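Local coordinates for Cg10997-pa (Drosophila melanogaster, PDB 2YV7), which might insert into membranes to form pH-dependent chloride channels and may play a role in ethanol sensitivity, at residues Glu45-Ile59 and Ile100-Leu114. Numbering follows the deposited sequence.
Sequences EYFMDLYLLAELKTI and IERHIMKNIPGGYNL
Tyr46 and Leu53 on helix 45-55 face Glu101 and Ile104 on helix 100-107 across two nearly parallel axes, 11° apart and 11.4 Å at closest approach, while the backbones draw closest where the turn at Pro109 and Gly110 meets Thr58 and Leu53. At the upstream end the Tyr46 ring reaches across to helix 100-107. Its OH donates to the anti lone pair of Glu101 OE2 at 2.7 Å; the carboxylate is turned 74° from the ring plane, and Ile100 CG2 sits over one ring face, 4.2 Å from the centroid, in a CH-pi contact. A phenylalanine here would probably keep that methyl contact but leave Glu101 OE2 without its hydroxyl donor, close to another carboxylate oxygen, Glu45 OE2, at 3.6 Å. The two helices belong to the thioredoxin-like N-terminal domain of the GST fold and pack side by side, with Ile100 and Ile104 also touching Leu87 of the sheet. Helix 45-55 lies in the region predicted to become transmembrane after membrane insertion, which would probably require this buried interface to open. Midway, Ile104 CD1 rests against Leu50. Leu53 divides its branches: CD1 packs on Ile108 CG2 at 3.6 Å and on Ile104 CG2, whereas CD2 presses on the Gly110 backbone, where a beta carbon would clash. Leu114, with CG anti to the backbone N (chi1 -169°), splays its methyls between Leu52 CD1 and Asp49; its CD2 lies 3.5 Å from Asp49 OD1, a buried oxygen that has no polar partner. After the Schellman motif at Lys57, Thr58 OG1 donates to Pro109 O at 2.7 Å from above the carbonyl plane, and Ile59 CG2 meets Ile108 CG2 at 3.5 Å.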
loop_
_atom_site.group_PDB
_atom_site.type_symbol
_atom_site.label_atom_id
_atom_site.label_comp_id
_atom_site.label_asym_id
_atom_site.label_seq_id
_atom_site.Cartn_x
_atom_site.Cartn_y
_atom_site.Cartn_z
ATOM N N GLU A 45 1.617 -0.744 2.930
ATOM C CA GLU A 45 0.436 -1.035 3.745
ATOM C C GLU A 45 0.728 -0.640 5.233
ATOM O O GLU A 45 -0.063 0.045 5.859
ATOM C CB GLU A 45 0.060 -2.517 3.672
ATOM C CG GLU A 45 -1.146 -2.736 4.577
ATOM C CD GLU A 45 -1.724 -4.149 4.561
ATOM O OE1 GLU A 45 -1.333 -4.940 3.728
ATOM O OE2 GLU A 45 -2.592 -4.480 5.416
ATOM N N TYR A 46 1.843 -1.095 5.744
ATOM C CA TYR A 46 2.184 -0.854 7.175
ATOM C C TYR A 46 2.636 0.598 7.401
ATOM O O TYR A 46 2.334 1.178 8.442
ATOM C CB TYR A 46 3.161 -1.906 7.744
ATOM C CG TYR A 46 2.689 -3.332 7.536
ATOM C CD1 TYR A 46 1.315 -3.623 7.493
ATOM C CD2 TYR A 46 3.590 -4.372 7.252
ATOM C CE1 TYR A 46 0.842 -4.914 7.228
ATOM C CE2 TYR A 46 3.123 -5.661 7.013
ATOM C CZ TYR A 46 1.754 -5.914 6.997
ATOM O OH TYR A 46 1.299 -7.205 6.708
ATOM N N PHE A 47 3.299 1.211 6.416
ATOM C CA PHE A 47 3.586 2.648 6.451
ATOM C C PHE A 47 2.254 3.381 6.608
ATOM O O PHE A 47 2.085 4.249 7.431
ATOM C CB PHE A 47 4.314 2.989 5.125
ATOM C CG PHE A 47 4.951 4.373 5.036
ATOM C CD1 PHE A 47 4.428 5.504 5.711
ATOM C CD2 PHE A 47 6.035 4.555 4.188
ATOM C CE1 PHE A 47 5.025 6.789 5.557
ATOM C CE2 PHE A 47 6.657 5.848 4.049
ATOM C CZ PHE A 47 6.125 6.956 4.724
ATOM N N MET A 48 1.262 3.026 5.771
ATOM C CA MET A 48 -0.020 3.700 5.831
ATOM C C MET A 48 -0.711 3.512 7.201
ATOM O O MET A 48 -1.245 4.477 7.710
ATOM C CB MET A 48 -0.939 3.168 4.708
ATOM C CG MET A 48 -0.569 3.818 3.402
ATOM S SD MET A 48 -1.764 3.440 2.072
ATOM C CE MET A 48 -3.156 4.426 2.614
ATOM N N ASP A 49 -0.741 2.282 7.735
ATOM C CA ASP A 49 -1.400 2.000 9.041
ATOM C C ASP A 49 -0.749 2.884 10.093
ATOM O O ASP A 49 -1.440 3.590 10.844
ATOM C CB ASP A 49 -1.197 0.530 9.415
ATOM C CG ASP A 49 -2.102 -0.386 8.646
ATOM O OD1 ASP A 49 -3.179 0.084 8.284
ATOM O OD2 ASP A 49 -1.765 -1.548 8.567
ATOM N N LEU A 50 0.578 2.898 10.084
ATOM C CA LEU A 50 1.275 3.637 11.173
ATOM C C LEU A 50 1.110 5.168 11.052
ATOM O O LEU A 50 1.005 5.911 12.041
ATOM C CB LEU A 50 2.735 3.196 11.189
ATOM C CG LEU A 50 2.955 1.772 11.692
ATOM C CD1 LEU A 50 4.389 1.224 11.293
ATOM C CD2 LEU A 50 2.676 1.620 13.207
ATOM N N TYR A 51 1.104 5.646 9.815
ATOM C CA TYR A 51 0.904 7.058 9.551
ATOM C C TYR A 51 -0.450 7.487 10.087
ATOM O O TYR A 51 -0.567 8.571 10.696
ATOM C CB TYR A 51 1.079 7.361 8.037
ATOM C CG TYR A 51 1.164 8.846 7.746
ATOM C CD1 TYR A 51 0.010 9.635 7.772
ATOM C CD2 TYR A 51 2.415 9.467 7.500
ATOM C CE1 TYR A 51 0.074 10.981 7.566
ATOM C CE2 TYR A 51 2.486 10.828 7.261
ATOM C CZ TYR A 51 1.298 11.572 7.305
ATOM O OH TYR A 51 1.294 12.921 7.110
ATOM N N LEU A 52 -1.504 6.678 9.846
ATOM C CA LEU A 52 -2.819 7.016 10.324
ATOM C C LEU A 52 -2.810 7.102 11.872
ATOM O O LEU A 52 -3.474 7.937 12.437
ATOM C CB LEU A 52 -3.856 5.968 9.888
ATOM C CG LEU A 52 -4.164 5.857 8.365
ATOM C CD1 LEU A 52 -5.000 4.601 8.092
ATOM C CD2 LEU A 52 -4.836 7.104 7.860
ATOM N N LEU A 53 -2.102 6.197 12.506
ATOM C CA LEU A 53 -2.032 6.147 14.001
ATOM C C LEU A 53 -1.251 7.347 14.568
ATOM O O LEU A 53 -1.622 7.941 15.596
ATOM C CB LEU A 53 -1.412 4.840 14.438
ATOM C CG LEU A 53 -2.265 3.574 14.167
ATOM C CD1 LEU A 53 -1.621 2.337 14.798
ATOM C CD2 LEU A 53 -3.711 3.774 14.684
ATOM N N ALA A 54 -0.231 7.744 13.834
ATOM C CA ALA A 54 0.605 8.893 14.190
ATOM C C ALA A 54 -0.141 10.206 13.941
ATOM O O ALA A 54 -0.014 11.158 14.705
ATOM C CB ALA A 54 1.921 8.825 13.408
ATOM N N GLU A 55 -0.947 10.269 12.882
ATOM C CA GLU A 55 -1.860 11.391 12.738
ATOM C C GLU A 55 -2.782 11.567 13.938
ATOM O O GLU A 55 -3.142 12.699 14.304
ATOM C CB GLU A 55 -2.753 11.165 11.523
ATOM C CG GLU A 55 -2.220 11.690 10.272
ATOM C CD GLU A 55 -3.233 11.524 9.146
ATOM O OE1 GLU A 55 -4.267 10.825 9.345
ATOM O OE2 GLU A 55 -2.986 12.093 8.067
ATOM N N LEU A 56 -3.202 10.447 14.514
ATOM C CA LEU A 56 -4.098 10.417 15.661
ATOM C C LEU A 56 -3.319 10.687 16.950
ATOM O O LEU A 56 -3.884 10.722 18.043
ATOM C CB LEU A 56 -4.827 9.070 15.728
ATOM C CG LEU A 56 -6.038 8.904 14.791
ATOM C CD1 LEU A 56 -6.445 7.450 14.639
ATOM C CD2 LEU A 56 -7.238 9.735 15.248
ATOM N N LYS A 57 -2.018 10.900 16.782
ATOM C CA LYS A 57 -1.072 11.223 17.853
ATOM C C LYS A 57 -0.966 10.175 18.981
ATOM O O LYS A 57 -0.627 10.510 20.133
ATOM C CB LYS A 57 -1.290 12.661 18.381
ATOM C CG LYS A 57 -1.214 13.738 17.283
ATOM C CD LYS A 57 -0.681 15.047 17.821
ATOM C CE LYS A 57 -0.917 16.225 16.851
ATOM N NZ LYS A 57 -0.872 17.566 17.554
ATOM N N THR A 58 -1.229 8.905 18.663
ATOM C CA THR A 58 -0.969 7.858 19.664
ATOM C C THR A 58 0.494 7.433 19.660
ATOM O O THR A 58 0.989 6.861 20.643
ATOM C CB THR A 58 -1.857 6.610 19.516
ATOM O OG1 THR A 58 -1.665 6.020 18.217
ATOM C CG2 THR A 58 -3.345 6.949 19.776
ATOM N N ILE A 59 1.180 7.735 18.560
ATOM C CA ILE A 59 2.576 7.310 18.369
ATOM C C ILE A 59 3.329 8.364 17.579
ATOM O O ILE A 59 2.750 9.335 17.086
ATOM C CB ILE A 59 2.719 5.940 17.583
ATOM C CG1 ILE A 59 2.108 6.057 16.181
ATOM C CG2 ILE A 59 2.147 4.732 18.352
ATOM C CD1 ILE A 59 2.531 4.923 15.250
ATOM N N ILE A 100 3.710 -8.308 12.391
ATOM C CA ILE A 100 3.644 -6.853 12.359
ATOM C C ILE A 100 2.215 -6.382 12.418
ATOM O O ILE A 100 1.881 -5.496 13.201
ATOM C CB ILE A 100 4.378 -6.254 11.107
ATOM C CG1 ILE A 100 5.877 -6.624 11.163
ATOM C CG2 ILE A 100 4.116 -4.746 11.000
ATOM C CD1 ILE A 100 6.732 -6.186 9.975
ATOM N N GLU A 101 1.340 -6.968 11.579
ATOM C CA GLU A 101 -0.109 -6.644 11.668
ATOM C C GLU A 101 -0.695 -6.862 13.038
ATOM O O GLU A 101 -1.338 -5.965 13.612
ATOM C CB GLU A 101 -0.927 -7.494 10.682
ATOM C CG GLU A 101 -0.767 -6.988 9.347
ATOM C CD GLU A 101 -1.799 -7.467 8.293
ATOM O OE1 GLU A 101 -2.969 -7.854 8.582
ATOM O OE2 GLU A 101 -1.387 -7.392 7.135
ATOM N N ARG A 102 -0.480 -8.072 13.541
ATOM C CA ARG A 102 -0.981 -8.495 14.829
ATOM C C ARG A 102 -0.480 -7.526 15.881
ATOM O O ARG A 102 -1.256 -7.103 16.720
ATOM C CB ARG A 102 -0.554 -9.948 15.108
ATOM C CG ARG A 102 -1.480 -10.747 16.016
ATOM C CD ARG A 102 -1.327 -12.257 15.761
ATOM N NE ARG A 102 -2.436 -13.034 16.337
ATOM C CZ ARG A 102 -2.328 -13.929 17.327
ATOM N NH1 ARG A 102 -1.144 -14.208 17.879
ATOM N NH2 ARG A 102 -3.418 -14.563 17.761
ATOM N N HIS A 103 0.793 -7.126 15.793
ATOM C CA HIS A 103 1.371 -6.164 16.760
ATOM C C HIS A 103 0.725 -4.785 16.683
ATOM O O HIS A 103 0.413 -4.177 17.706
ATOM C CB HIS A 103 2.875 -6.033 16.569
ATOM C CG HIS A 103 3.556 -5.292 17.669
ATOM N ND1 HIS A 103 3.720 -3.923 17.650
ATOM C CD2 HIS A 103 4.083 -5.726 18.844
ATOM C CE1 HIS A 103 4.351 -3.546 18.749
ATOM N NE2 HIS A 103 4.572 -4.616 19.492
ATOM N N ILE A 104 0.497 -4.280 15.463
ATOM C CA ILE A 104 -0.148 -3.001 15.305
ATOM C C ILE A 104 -1.526 -3.062 15.916
ATOM O O ILE A 104 -1.887 -2.177 16.697
ATOM C CB ILE A 104 -0.221 -2.545 13.791
ATOM C CG1 ILE A 104 1.205 -2.355 13.290
ATOM C CG2 ILE A 104 -1.010 -1.195 13.653
ATOM C CD1 ILE A 104 1.302 -2.010 11.784
ATOM N N MET A 105 -2.264 -4.127 15.610
ATOM C CA MET A 105 -3.648 -4.274 16.086
ATOM C C MET A 105 -3.740 -4.389 17.606
ATOM O O MET A 105 -4.583 -3.762 18.229
ATOM C CB MET A 105 -4.294 -5.533 15.502
ATOM C CG MET A 105 -5.594 -5.877 16.173
ATOM S SD MET A 105 -6.493 -7.160 15.302
ATOM C CE MET A 105 -5.464 -8.614 15.507
ATOM N N LYS A 106 -2.895 -5.227 18.182
ATOM C CA LYS A 106 -3.018 -5.563 19.599
ATOM C C LYS A 106 -2.232 -4.649 20.530
ATOM O O LYS A 106 -2.719 -4.300 21.604
ATOM C CB LYS A 106 -2.671 -7.031 19.816
ATOM C CG LYS A 106 -3.693 -7.956 19.150
ATOM C CD LYS A 106 -3.231 -9.410 19.105
ATOM C CE LYS A 106 -4.387 -10.343 18.757
ATOM N NZ LYS A 106 -5.427 -10.395 19.841
ATOM N N ASN A 107 -1.040 -4.223 20.105
ATOM C CA ASN A 107 -0.097 -3.489 20.973
ATOM C C ASN A 107 0.118 -1.992 20.728
ATOM O O ASN A 107 0.655 -1.278 21.592
ATOM C CB ASN A 107 1.237 -4.220 20.966
ATOM C CG ASN A 107 1.095 -5.651 21.396
ATOM O OD1 ASN A 107 1.577 -6.580 20.734
ATOM N ND2 ASN A 107 0.394 -5.852 22.508
ATOM N N ILE A 108 -0.305 -1.481 19.577
ATOM C CA ILE A 108 -0.140 -0.057 19.339
ATOM C C ILE A 108 -1.464 0.686 19.564
ATOM O O ILE A 108 -2.502 0.301 19.003
ATOM C CB ILE A 108 0.477 0.251 17.939
ATOM C CG1 ILE A 108 1.933 -0.243 17.876
ATOM C CG2 ILE A 108 0.418 1.759 17.659
ATOM C CD1 ILE A 108 2.494 -0.419 16.474
ATOM N N PRO A 109 -1.449 1.737 20.413
ATOM C CA PRO A 109 -2.677 2.497 20.664
ATOM C C PRO A 109 -3.287 2.959 19.362
ATOM O O PRO A 109 -2.568 3.450 18.487
ATOM C CB PRO A 109 -2.195 3.715 21.466
ATOM C CG PRO A 109 -0.674 3.675 21.409
ATOM C CD PRO A 109 -0.311 2.256 21.194
ATOM N N GLY A 110 -4.601 2.792 19.250
ATOM C CA GLY A 110 -5.350 3.131 18.047
ATOM C C GLY A 110 -5.596 1.937 17.165
ATOM O O GLY A 110 -6.483 1.977 16.309
ATOM N N GLY A 111 -4.814 0.882 17.404
ATOM C CA GLY A 111 -4.696 -0.280 16.524
ATOM C C GLY A 111 -5.977 -1.072 16.373
ATOM O O GLY A 111 -6.314 -1.516 15.273
ATOM N N TYR A 112 -6.682 -1.274 17.480
ATOM C CA TYR A 112 -7.960 -1.988 17.470
ATOM C C TYR A 112 -9.033 -1.322 16.643
ATOM O O TYR A 112 -9.794 -2.003 15.944
ATOM C CB TYR A 112 -8.487 -2.168 18.891
ATOM C CG TYR A 112 -7.938 -3.390 19.555
ATOM C CD1 TYR A 112 -8.409 -4.654 19.215
ATOM C CD2 TYR A 112 -6.948 -3.291 20.537
ATOM C CE1 TYR A 112 -7.910 -5.796 19.831
ATOM C CE2 TYR A 112 -6.443 -4.436 21.166
ATOM C CZ TYR A 112 -6.935 -5.687 20.807
ATOM O OH TYR A 112 -6.443 -6.830 21.413
ATOM N N ASN A 113 -9.104 0.004 16.731
ATOM C CA ASN A 113 -10.011 0.779 15.890
ATOM C C ASN A 113 -9.624 0.708 14.409
ATOM O O ASN A 113 -10.477 0.802 13.552
ATOM C CB ASN A 113 -10.073 2.250 16.344
ATOM C CG ASN A 113 -10.383 2.403 17.849
ATOM O OD1 ASN A 113 -11.300 1.765 18.382
ATOM N ND2 ASN A 113 -9.618 3.263 18.529
ATOM N N LEU A 114 -8.339 0.547 14.105
ATOM C CA LEU A 114 -7.901 0.560 12.711
ATOM C C LEU A 114 -8.202 -0.817 12.083
ATOM O O LEU A 114 -8.559 -0.939 10.897
ATOM C CB LEU A 114 -6.407 0.875 12.647
ATOM C CG LEU A 114 -5.746 1.199 11.313
ATOM C CD1 LEU A 114 -6.311 2.515 10.804
ATOM C CD2 LEU A 114 -4.207 1.266 11.440
#